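Local coordinates for B-cell cll/lymphoma 9 protein (Homo sapiens, PDB 2VPB) that acts as a coactivator in Wnt signalling, promoting the transcriptional activity of beta-catenin and, through the HD1 segment modelled here, interacting with the PHD-finger protein PYGO1, at residues Y8-E13 against E28-F33. Residues are numbered along the deposited sequence; the frame is centred on the assembly and turned at random.
Sequences YVFSTE and ETIVSF
Tyr8 and Phe33 meet as an edge-to-face pair: the edge of the phenylalanine is turned toward one face of the tyrosine, with planes at 58° and centroids 4.6 Å apart. CE2 of Phe33 does the touching, sitting 3.4 Å above the plane of the Tyr8 ring and over its centre. CB of Tyr8 points toward 28-33, and Tyr8 CG, anti to the carbonyl carbon and beside the backbone N (chi1 -66°), brings the ring face under Phe33 CE2. From CB outward, its CG and CD1 pass close to CE2 and CZ of Phe33; CD2 also reaches CG1 of Val31, at 4.1 Å; CE1 and CE2 lie beneath Phe33 CE2; CZ comes within 3.6 Å of that same carbon; and OH, at the tip, carries on past the Phe33 ring. With an alanine here, Phe33 would probably lose the aromatic face its edge rests on and be freer to turn, while Val31 CG1 would lose one of its apolar neighbours.

Two residues on, Phe10 points its ring edge at the same loop. Its CZ stands 3.2 Å from the carbonyl oxygen of Ile30, near the ring plane, and CG1 of Val31 packs at the same edge, 3.9 Å from CZ. Phe33 CZ and Ile30 CD1 approach more loosely.

The loop offers these groups from a type I turn, Thr29 to Ser32, in which Thr29 OG1 accepts from Val31 N in an ST turn and shares a 2.7 Å hydrogen bond with Ser32 OG. Strand 8-10 and the returning loop thus bring Phe10 and Ile30, both buried, against Ala18 of helix 12-23, with the Tyr8-Phe33 pair at the margin, while Tyr8, Val9 and Phe10 pair in parallel with a strand of another protein chain, extending its beta-sheet across the interface.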
ATOM      1  N   TYR B   8       1.196   9.800  -2.394  1.00 15.43           N
ATOM      2  CA  TYR B   8       0.567   8.960  -3.407  1.00 16.14           C
ATOM      3  C   TYR B   8      -0.165   7.803  -2.749  1.00 16.19           C
ATOM      4  O   TYR B   8       0.375   7.133  -1.866  1.00 17.16           O
ATOM      5  CB  TYR B   8       1.624   8.471  -4.391  1.00 16.40           C
ATOM      6  CG  TYR B   8       2.187   9.621  -5.174  1.00 18.15           C
ATOM      7  CD1 TYR B   8       1.420  10.229  -6.168  1.00 20.00           C
ATOM      8  CD2 TYR B   8       3.460  10.125  -4.901  1.00 18.65           C
ATOM      9  CE1 TYR B   8       1.904  11.309  -6.877  1.00 21.43           C
ATOM     10  CE2 TYR B   8       3.959  11.224  -5.630  1.00 20.94           C
ATOM     11  CZ  TYR B   8       3.165  11.794  -6.612  1.00 22.23           C
ATOM     12  OH  TYR B   8       3.630  12.871  -7.345  1.00 25.82           O
ATOM     13  N   VAL B   9      -1.406   7.585  -3.173  1.00 15.41           N
ATOM     14  CA  VAL B   9      -2.267   6.556  -2.595  1.00 15.69           C
ATOM     15  C   VAL B   9      -2.427   5.436  -3.621  1.00 15.38           C
ATOM     16  O   VAL B   9      -3.024   5.635  -4.680  1.00 15.53           O
ATOM     17  CB  VAL B   9      -3.640   7.136  -2.169  1.00 16.36           C
ATOM     18  CG1 VAL B   9      -4.461   6.094  -1.421  1.00 17.53           C
ATOM     19  CG2 VAL B   9      -3.446   8.386  -1.285  1.00 16.88           C
ATOM     20  N   PHE B  10      -1.841   4.277  -3.314  1.00 13.75           N
ATOM     21  CA  PHE B  10      -1.864   3.125  -4.221  1.00 13.57           C
ATOM     22  C   PHE B  10      -2.965   2.128  -3.836  1.00 13.46           C
ATOM     23  O   PHE B  10      -3.046   1.696  -2.678  1.00 14.12           O
ATOM     24  CB  PHE B  10      -0.538   2.353  -4.105  1.00 13.19           C
ATOM     25  CG  PHE B  10       0.657   3.034  -4.724  1.00 13.94           C
ATOM     26  CD1 PHE B  10       1.203   2.562  -5.910  1.00 16.73           C
ATOM     27  CD2 PHE B  10       1.268   4.110  -4.094  1.00 17.27           C
ATOM     28  CE1 PHE B  10       2.316   3.176  -6.498  1.00 17.76           C
ATOM     29  CE2 PHE B  10       2.387   4.725  -4.659  1.00 16.92           C
ATOM     30  CZ  PHE B  10       2.912   4.256  -5.872  1.00 16.00           C
ATOM     31  N   SER B  11      -3.791   1.724  -4.807  1.00 14.13           N
ATOM     32  CA  SER B  11      -4.581   0.515  -4.640  1.00 14.03           C
ATOM     33  C   SER B  11      -3.660  -0.702  -4.602  1.00 13.75           C
ATOM     34  O   SER B  11      -2.475  -0.622  -4.957  1.00 13.14           O
ATOM     35  CB  SER B  11      -5.575   0.339  -5.798  1.00 13.99           C
ATOM     36  OG  SER B  11      -4.882   0.175  -7.024  1.00 15.50           O
ATOM     37  N   THR B  12      -4.212  -1.837  -4.192  1.00 13.47           N
ATOM     38  CA  THR B  12      -3.443  -3.088  -4.236  1.00 13.76           C
ATOM     39  C   THR B  12      -2.951  -3.375  -5.654  1.00 13.93           C
ATOM     40  O   THR B  12      -1.790  -3.732  -5.848  1.00 13.55           O
ATOM     41  CB  THR B  12      -4.274  -4.240  -3.722  1.00 13.49           C
ATOM     42  OG1 THR B  12      -4.557  -4.019  -2.337  1.00 14.93           O
ATOM     43  CG2 THR B  12      -3.523  -5.537  -3.868  1.00 13.99           C
ATOM     44  N   GLU B  13      -3.828  -3.183  -6.644  1.00 14.48           N
ATOM     45  CA  GLU B  13      -3.459  -3.396  -8.039  1.00 15.79           C
ATOM     46  C   GLU B  13      -2.252  -2.550  -8.437  1.00 14.31           C
ATOM     47  O   GLU B  13      -1.308  -3.061  -9.041  1.00 14.71           O
ATOM     48  CB  GLU B  13      -4.635  -3.098  -8.974  1.00 16.80           C
ATOM     49  CG  GLU B  13      -4.282  -3.347 -10.429  1.00 21.78           C
ATOM     50  CD  GLU B  13      -5.451  -3.176 -11.380  1.00 28.20           C
ATOM     51  OE1 GLU B  13      -6.568  -2.827 -10.932  1.00 31.26           O
ATOM     52  OE2 GLU B  13      -5.239  -3.396 -12.591  1.00 31.96           O
ATOM     53  N   GLU B  28      13.193   3.117 -10.987  1.00 20.57           N
ATOM     54  CA  GLU B  28      14.026   2.995  -9.790  1.00 21.27           C
ATOM     55  C   GLU B  28      13.219   2.689  -8.530  1.00 20.48           C
ATOM     56  O   GLU B  28      13.657   1.910  -7.676  1.00 20.89           O
ATOM     57  CB  GLU B  28      14.828   4.280  -9.563  1.00 22.09           C
ATOM     58  CG  GLU B  28      16.008   4.447 -10.515  1.00 27.15           C
ATOM     59  CD  GLU B  28      17.093   3.401 -10.297  1.00 33.35           C
ATOM     60  OE1 GLU B  28      17.358   3.039  -9.130  1.00 36.98           O
ATOM     61  OE2 GLU B  28      17.675   2.933 -11.300  1.00 37.71           O
ATOM     62  N   THR B  29      12.055   3.328  -8.415  1.00 18.61           N
ATOM     63  CA  THR B  29      11.201   3.222  -7.232  1.00 17.64           C
ATOM     64  C   THR B  29       9.739   3.209  -7.641  1.00 16.43           C
ATOM     65  O   THR B  29       9.395   3.609  -8.763  1.00 16.37           O
ATOM     66  CB  THR B  29      11.372   4.412  -6.244  1.00 17.96           C
ATOM     67  OG1 THR B  29      10.644   5.562  -6.705  1.00 17.84           O
ATOM     68  CG2 THR B  29      12.835   4.786  -6.041  1.00 19.53           C
ATOM     69  N   ILE B  30       8.886   2.796  -6.710  1.00 15.53           N
ATOM     70  CA  ILE B  30       7.447   2.701  -6.978  1.00 14.47           C
ATOM     71  C   ILE B  30       6.787   4.072  -7.166  1.00 14.59           C
ATOM     72  O   ILE B  30       5.637   4.135  -7.608  1.00 14.87           O
ATOM     73  CB  ILE B  30       6.685   1.882  -5.888  1.00 13.74           C
ATOM     74  CG1 ILE B  30       6.796   2.543  -4.489  1.00 13.49           C
ATOM     75  CG2 ILE B  30       7.183   0.420  -5.857  1.00 14.84           C
ATOM     76  CD1 ILE B  30       5.785   2.038  -3.508  1.00 14.62           C
ATOM     77  N   VAL B  31       7.496   5.161  -6.848  1.00 14.87           N
ATOM     78  CA  VAL B  31       6.952   6.512  -7.084  1.00 15.58           C
ATOM     79  C   VAL B  31       7.735   7.281  -8.155  1.00 16.28           C
ATOM     80  O   VAL B  31       7.617   8.508  -8.266  1.00 17.03           O
ATOM     81  CB  VAL B  31       6.823   7.352  -5.774  1.00 15.50           C
ATOM     82  CG1 VAL B  31       5.746   6.768  -4.847  1.00 15.46           C
ATOM     83  CG2 VAL B  31       8.168   7.457  -5.062  1.00 16.50           C
ATOM     84  N   SER B  32       8.512   6.555  -8.955  1.00 16.59           N
ATOM     85  CA  SER B  32       9.283   7.159 -10.048  1.00 17.40           C
ATOM     86  C   SER B  32       8.403   7.374 -11.280  1.00 17.27           C
ATOM     87  O   SER B  32       8.654   6.799 -12.339  1.00 16.98           O
ATOM     88  CB  SER B  32      10.483   6.286 -10.396  1.00 17.78           C
ATOM     89  OG  SER B  32      11.339   6.184  -9.277  1.00 19.77           O
ATOM     90  N   PHE B  33       7.360   8.184 -11.131  1.00 17.73           N
ATOM     91  CA  PHE B  33       6.411   8.404 -12.232  1.00 18.17           C
ATOM     92  C   PHE B  33       7.099   9.108 -13.386  1.00 18.34           C
ATOM     93  O   PHE B  33       8.020   9.896 -13.181  1.00 19.12           O
ATOM     94  CB  PHE B  33       5.197   9.202 -11.767  1.00 19.06           C
ATOM     95  CG  PHE B  33       4.513   8.604 -10.584  1.00 20.47           C
ATOM     96  CD1 PHE B  33       3.758   7.451 -10.709  1.00 22.92           C
ATOM     97  CD2 PHE B  33       4.637   9.194  -9.333  1.00 21.48           C
ATOM     98  CE1 PHE B  33       3.131   6.882  -9.586  1.00 23.91           C
ATOM     99  CE2 PHE B  33       4.006   8.644  -8.219  1.00 22.62           C
ATOM    100  CZ  PHE B  33       3.256   7.489  -8.350  1.00 21.80           C
TER